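Local structure of MIP07328p (Drosophila melanogaster, 6FKK) at residues S408-D411 with D412-T416; L520-L523 with N524-K527. The protein is a semaphorin, an axon guidance cue with chemorepellent activity that binds semaphorin receptors and is probably recognised through its extracellular Sema domain. One frame throughout, in Å; residues are numbered along the deposited sequence.

Contact 1 of 2, residues S408-D411 with D412-T416; sequences SGTD and DGKVT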
ATOM      1  N   SER A 408      -5.817  -7.432  -7.215  1.00 55.43           N
ATOM      2  CA  SER A 408      -6.144  -7.444  -5.799  1.00 48.50           C
ATOM      3  C   SER A 408      -6.137  -8.877  -5.288  1.00 50.91           C
ATOM      4  O   SER A 408      -6.649  -9.783  -5.951  1.00 54.54           O
ATOM      5  CB  SER A 408      -7.508  -6.794  -5.537  1.00 42.12           C
ATOM      6  OG  SER A 408      -7.764  -6.684  -4.150  1.00 59.66           O
ATOM      7  N   GLY A 409      -5.552  -9.075  -4.109  1.00 36.10           N
ATOM      8  CA  GLY A 409      -5.509 -10.389  -3.499  1.00 37.44           C
ATOM      9  C   GLY A 409      -6.406 -10.508  -2.283  1.00 46.18           C
ATOM     10  O   GLY A 409      -6.833  -9.496  -1.720  1.00 48.83           O
ATOM     11  N   THR A 410      -6.694 -11.736  -1.864  1.00 53.76           N
ATOM     12  CA  THR A 410      -7.588 -11.999  -0.746  1.00 44.25           C
ATOM     13  C   THR A 410      -6.865 -12.797   0.333  1.00 51.47           C
ATOM     14  O   THR A 410      -5.787 -13.355   0.115  1.00 56.74           O
ATOM     15  CB  THR A 410      -8.839 -12.763  -1.204  1.00 48.70           C
ATOM     16  OG1 THR A 410      -8.482 -14.109  -1.546  1.00 42.07           O
ATOM     17  CG2 THR A 410      -9.460 -12.092  -2.416  1.00 51.82           C
ATOM     18  N   ASP A 411      -7.482 -12.841   1.518  1.00 51.59           N
ATOM     19  CA  ASP A 411      -7.038 -13.761   2.558  1.00 56.50           C
ATOM     20  C   ASP A 411      -7.358 -15.208   2.214  1.00 60.19           C
ATOM     21  O   ASP A 411      -6.872 -16.118   2.894  1.00 76.18           O
ATOM     22  CB  ASP A 411      -7.668 -13.385   3.904  1.00 53.26           C
ATOM     23  CG  ASP A 411      -9.188 -13.344   3.855  1.00 60.11           C
ATOM     24  OD1 ASP A 411      -9.772 -13.682   2.804  1.00 82.78           O
ATOM     25  OD2 ASP A 411      -9.803 -12.966   4.875  1.00 71.08           O
ATOM     26  N   ASP A 412      -8.169 -15.430   1.179  1.00 64.17           N
ATOM     27  CA  ASP A 412      -8.478 -16.767   0.694  1.00 66.58           C
ATOM     28  C   ASP A 412      -7.356 -17.323  -0.177  1.00 71.85           C
ATOM     29  O   ASP A 412      -7.182 -18.543  -0.256  1.00 74.70           O
ATOM     30  CB  ASP A 412      -9.798 -16.726  -0.085  1.00 78.60           C
ATOM     31  CG  ASP A 412     -10.412 -18.096  -0.295  1.00110.46           C
ATOM     32  OD1 ASP A 412      -9.795 -19.105   0.096  1.00127.81           O
ATOM     33  OD2 ASP A 412     -11.527 -18.162  -0.850  1.00123.85           O
ATOM     34  N   GLY A 413      -6.578 -16.452  -0.813  1.00 55.77           N
ATOM     35  CA  GLY A 413      -5.574 -16.864  -1.768  1.00 54.29           C
ATOM     36  C   GLY A 413      -5.934 -16.613  -3.217  1.00 58.07           C
ATOM     37  O   GLY A 413      -5.223 -17.097  -4.106  1.00 57.68           O
ATOM     38  N   LYS A 414      -7.009 -15.879  -3.483  1.00 60.49           N
ATOM     39  CA  LYS A 414      -7.441 -15.592  -4.840  1.00 54.57           C
ATOM     40  C   LYS A 414      -6.879 -14.256  -5.308  1.00 56.78           C
ATOM     41  O   LYS A 414      -6.501 -13.395  -4.511  1.00 55.25           O
ATOM     42  CB  LYS A 414      -8.968 -15.571  -4.933  1.00 46.96           C
ATOM     43  CG  LYS A 414      -9.663 -16.791  -4.346  1.00 61.12           C
ATOM     44  CD  LYS A 414     -11.129 -16.834  -4.755  1.00 69.94           C
ATOM     45  CE  LYS A 414     -11.898 -17.882  -3.968  1.00 71.42           C
ATOM     46  NZ  LYS A 414     -11.243 -19.218  -4.023  1.00 83.69           N
ATOM     47  N   VAL A 415      -6.836 -14.090  -6.627  1.00 51.35           N
ATOM     48  CA  VAL A 415      -6.383 -12.857  -7.258  1.00 47.34           C
ATOM     49  C   VAL A 415      -7.448 -12.413  -8.249  1.00 60.73           C
ATOM     50  O   VAL A 415      -7.941 -13.224  -9.041  1.00 74.33           O
ATOM     51  CB  VAL A 415      -5.026 -13.040  -7.963  1.00 41.96           C
ATOM     52  CG1 VAL A 415      -4.671 -11.795  -8.763  1.00 46.71           C
ATOM     53  CG2 VAL A 415      -3.940 -13.356  -6.944  1.00 42.32           C
ATOM     54  N   THR A 416      -7.802 -11.130  -8.206  1.00 51.70           N
ATOM     55  CA  THR A 416      -8.839 -10.566  -9.060  1.00 54.39           C
ATOM     56  C   THR A 416      -8.235  -9.485  -9.945  1.00 68.55           C
ATOM     57  O   THR A 416      -7.678  -8.504  -9.440  1.00 76.06           O
ATOM     58  CB  THR A 416      -9.986  -9.990  -8.225  1.00 66.75           C
ATOM     59  OG1 THR A 416     -10.633 -11.044  -7.502  1.00 83.01           O
ATOM     60  CG2 THR A 416     -11.001  -9.299  -9.122  1.00 70.96           C
TER
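A chi1 of 71° holds OG1 of Thr410 between its own backbone N and carbonyl carbon, turned over the bend toward the amides of Asp412, Gly413 and Lys414. This is the tip of a beta hairpin in a four-stranded antiparallel blade of the Sema beta-propeller. Asp411 and Asp412 have type I turn angles, and Gly413, at positive phi, makes the G1-type beta bulge that returns the chain to its strand. The well-formed bond to Thr410 OG1 comes from Lys414 N (3.0 Å, 158°); Asp412 N and Gly413 N add weak ones, as does Gly413 N to Thr410 O (3.3 Å). A valine in place of Thr410 would probably leave the Lys414 amide without its acceptor and the bend less firmly held. Lys414 bends at chi4 to bring NZ 3.4 Å from Asp412 OD2, a salt bridge from the first strand residue back to the turn; Gln442 and Thr11 also bind this NZ. Below the bend Gly409 faces Val415, whose side chain packs on Leu462 and Val464 of strand 461-465. Ser408 and Thr416 form the hydrogen-bonded pair, Thr416 N reaching Ser408 O at 2.9 Å in the carbonyl plane.

Contact 2 of 2, residues L520-L523 with N524-K527; sequences LQSL and NSTK
The hydroxyls of Ser522 and Ser525 meet in a hydrogen bond, OG to OG 2.6 Å, that closes a turn in the PSI domain (plexin repeat), between strand 519-520 and helix 527-533. Ser522 swings OG away from its own backbone N (chi1 -176°), which carries the oxygen across the turn to Ser525. The two side chains approach end on. At Ser522 OG the angle from Ser522 CB to Ser525 OG is 126°, and at Ser525 OG the matching angle from Ser525 CB to Ser522 OG is 110°; both approaches are bent rather than linear. Thr526 O lies 3.2 Å from Ser525 OG.

The main chain turns through Leu523 and Asn524 without the usual bond across a beta turn: Ser522 O is 4.9 Å from Ser525 N. The link across the turn is therefore made by side chains, in the four residues from Ser522 to Ser525. Both serines pack on Ala530 of the following helix, and Ser522 on Leu533 as well, which puts the hydroxyl pair beside that helix. Within the turn, Leu523 is buried against Ser397 and Pro493, while Asn524 OD1 accepts a bond from Lys434 NZ, so the loop bridges to the propeller. Gln491 NE2 binds Ser525 O, with a weak bond to Ser522 O. Beyond the pair, Thr526 takes the N-cap position of helix 527-533, although its side chain makes no capping bond. Ser525 CB lies 3.4 Å from Ser522 OG, a little nearer than Ser522 CB is to Ser525 OG (3.6 Å).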
ATOM      1  N   LEU A 520      -9.692  -8.583 -32.950  1.00 69.97           N
ATOM      2  CA  LEU A 520     -10.992  -8.378 -32.328  1.00 68.55           C
ATOM      3  C   LEU A 520     -10.830  -8.224 -30.823  1.00 76.45           C
ATOM      4  O   LEU A 520     -10.081  -8.975 -30.191  1.00 80.74           O
ATOM      5  CB  LEU A 520     -11.949  -9.540 -32.628  1.00 70.26           C
ATOM      6  CG  LEU A 520     -12.467  -9.669 -34.061  1.00 80.54           C
ATOM      7  CD1 LEU A 520     -13.393 -10.868 -34.180  1.00 85.19           C
ATOM      8  CD2 LEU A 520     -13.177  -8.394 -34.490  1.00 73.93           C
ATOM      9  N   GLN A 521     -11.540  -7.250 -30.257  1.00 73.33           N
ATOM     10  CA  GLN A 521     -11.560  -7.042 -28.816  1.00 66.86           C
ATOM     11  C   GLN A 521     -12.808  -6.248 -28.463  1.00 69.27           C
ATOM     12  O   GLN A 521     -13.189  -5.328 -29.190  1.00 90.41           O
ATOM     13  CB  GLN A 521     -10.306  -6.308 -28.327  1.00 58.95           C
ATOM     14  CG  GLN A 521     -10.237  -6.134 -26.816  1.00 56.04           C
ATOM     15  CD  GLN A 521      -8.981  -5.410 -26.366  1.00 56.26           C
ATOM     16  OE1 GLN A 521      -8.872  -4.192 -26.499  1.00 55.48           O
ATOM     17  NE2 GLN A 521      -8.025  -6.162 -25.831  1.00 69.50           N
ATOM     18  N   SER A 522     -13.438  -6.609 -27.346  1.00 75.97           N
ATOM     19  CA  SER A 522     -14.663  -5.946 -26.898  1.00 83.71           C
ATOM     20  C   SER A 522     -14.595  -5.806 -25.381  1.00 79.42           C
ATOM     21  O   SER A 522     -14.797  -6.782 -24.652  1.00 93.66           O
ATOM     22  CB  SER A 522     -15.901  -6.722 -27.331  1.00 84.66           C
ATOM     23  OG  SER A 522     -17.081  -6.023 -26.981  1.00 76.02           O
ATOM     24  N   LEU A 523     -14.311  -4.592 -24.912  1.00 67.54           N
ATOM     25  CA  LEU A 523     -14.250  -4.313 -23.484  1.00 60.67           C
ATOM     26  C   LEU A 523     -15.510  -3.651 -22.949  1.00 76.40           C
ATOM     27  O   LEU A 523     -15.795  -3.775 -21.753  1.00 85.44           O
ATOM     28  CB  LEU A 523     -13.050  -3.411 -23.167  1.00 49.60           C
ATOM     29  CG  LEU A 523     -11.665  -3.881 -23.612  1.00 50.56           C
ATOM     30  CD1 LEU A 523     -10.607  -2.874 -23.191  1.00 48.47           C
ATOM     31  CD2 LEU A 523     -11.360  -5.253 -23.043  1.00 51.32           C
ATOM     32  N   ASN A 524     -16.265  -2.960 -23.800  1.00 82.48           N
ATOM     33  CA  ASN A 524     -17.438  -2.190 -23.393  1.00 82.60           C
ATOM     34  C   ASN A 524     -18.733  -2.949 -23.651  1.00 86.67           C
ATOM     35  O   ASN A 524     -19.723  -2.370 -24.109  1.00105.39           O
ATOM     36  CB  ASN A 524     -17.448  -0.843 -24.110  1.00 89.72           C
ATOM     37  CG  ASN A 524     -18.305   0.190 -23.405  1.00 95.36           C
ATOM     38  OD1 ASN A 524     -18.713  -0.004 -22.261  1.00 96.37           O
ATOM     39  ND2 ASN A 524     -18.578   1.299 -24.085  1.00 98.56           N
ATOM     40  N   SER A 525     -18.757  -4.249 -23.362  1.00 79.09           N
ATOM     41  CA  SER A 525     -19.913  -5.086 -23.646  1.00 83.87           C
ATOM     42  C   SER A 525     -20.045  -6.144 -22.561  1.00 93.72           C
ATOM     43  O   SER A 525     -19.243  -6.213 -21.624  1.00 94.68           O
ATOM     44  CB  SER A 525     -19.794  -5.744 -25.026  1.00 87.41           C
ATOM     45  OG  SER A 525     -18.701  -6.648 -25.065  1.00 78.12           O
ATOM     46  N   THR A 526     -21.076  -6.974 -22.693  1.00 94.56           N
ATOM     47  CA  THR A 526     -21.207  -8.145 -21.841  1.00 88.88           C
ATOM     48  C   THR A 526     -20.198  -9.204 -22.267  1.00 87.22           C
ATOM     49  O   THR A 526     -19.753  -9.242 -23.418  1.00 99.56           O
ATOM     50  CB  THR A 526     -22.625  -8.713 -21.921  1.00 95.00           C
ATOM     51  OG1 THR A 526     -23.566  -7.638 -22.021  1.00109.14           O
ATOM     52  CG2 THR A 526     -22.943  -9.536 -20.678  1.00 94.04           C
ATOM     53  N   LYS A 527     -19.828 -10.070 -21.321  1.00 80.85           N
ATOM     54  CA  LYS A 527     -18.913 -11.156 -21.654  1.00 78.84           C
ATOM     55  C   LYS A 527     -19.533 -12.118 -22.657  1.00 94.11           C
ATOM     56  O   LYS A 527     -18.811 -12.779 -23.414  1.00 79.84           O
ATOM     57  CB  LYS A 527     -18.488 -11.894 -20.385  1.00 60.14           C
ATOM     58  CG  LYS A 527     -17.740 -11.014 -19.400  1.00 57.31           C
ATOM     59  CD  LYS A 527     -16.703 -11.805 -18.630  1.00 51.94           C
ATOM     60  CE  LYS A 527     -15.657 -10.880 -18.042  1.00 56.59           C
ATOM     61  NZ  LYS A 527     -14.380 -11.591 -17.760  1.00 73.81           N
TER

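Overall arrangement
Contact 1 precedes contact 2 along the chain, the first in the Sema beta-propeller and the second in the PSI domain that follows it. Their centres lie 25 Å apart and their nearest atoms about 10 Å, with no touch. A single blade, 386-396, 402-410, 414-423 and 432-442, nevertheless relates them. Contact 1 is the hairpin joining its two middle strands, whereas contact 2 reaches Ser397 and Leu398, in the connection between its first two strands, and Lys434 and Val437 on its edge strand 432-442. That strand also supplies Gln442 to contact 1. Contact 2 thus belongs to the junction of the two domains, and contact 1 to the propeller itself.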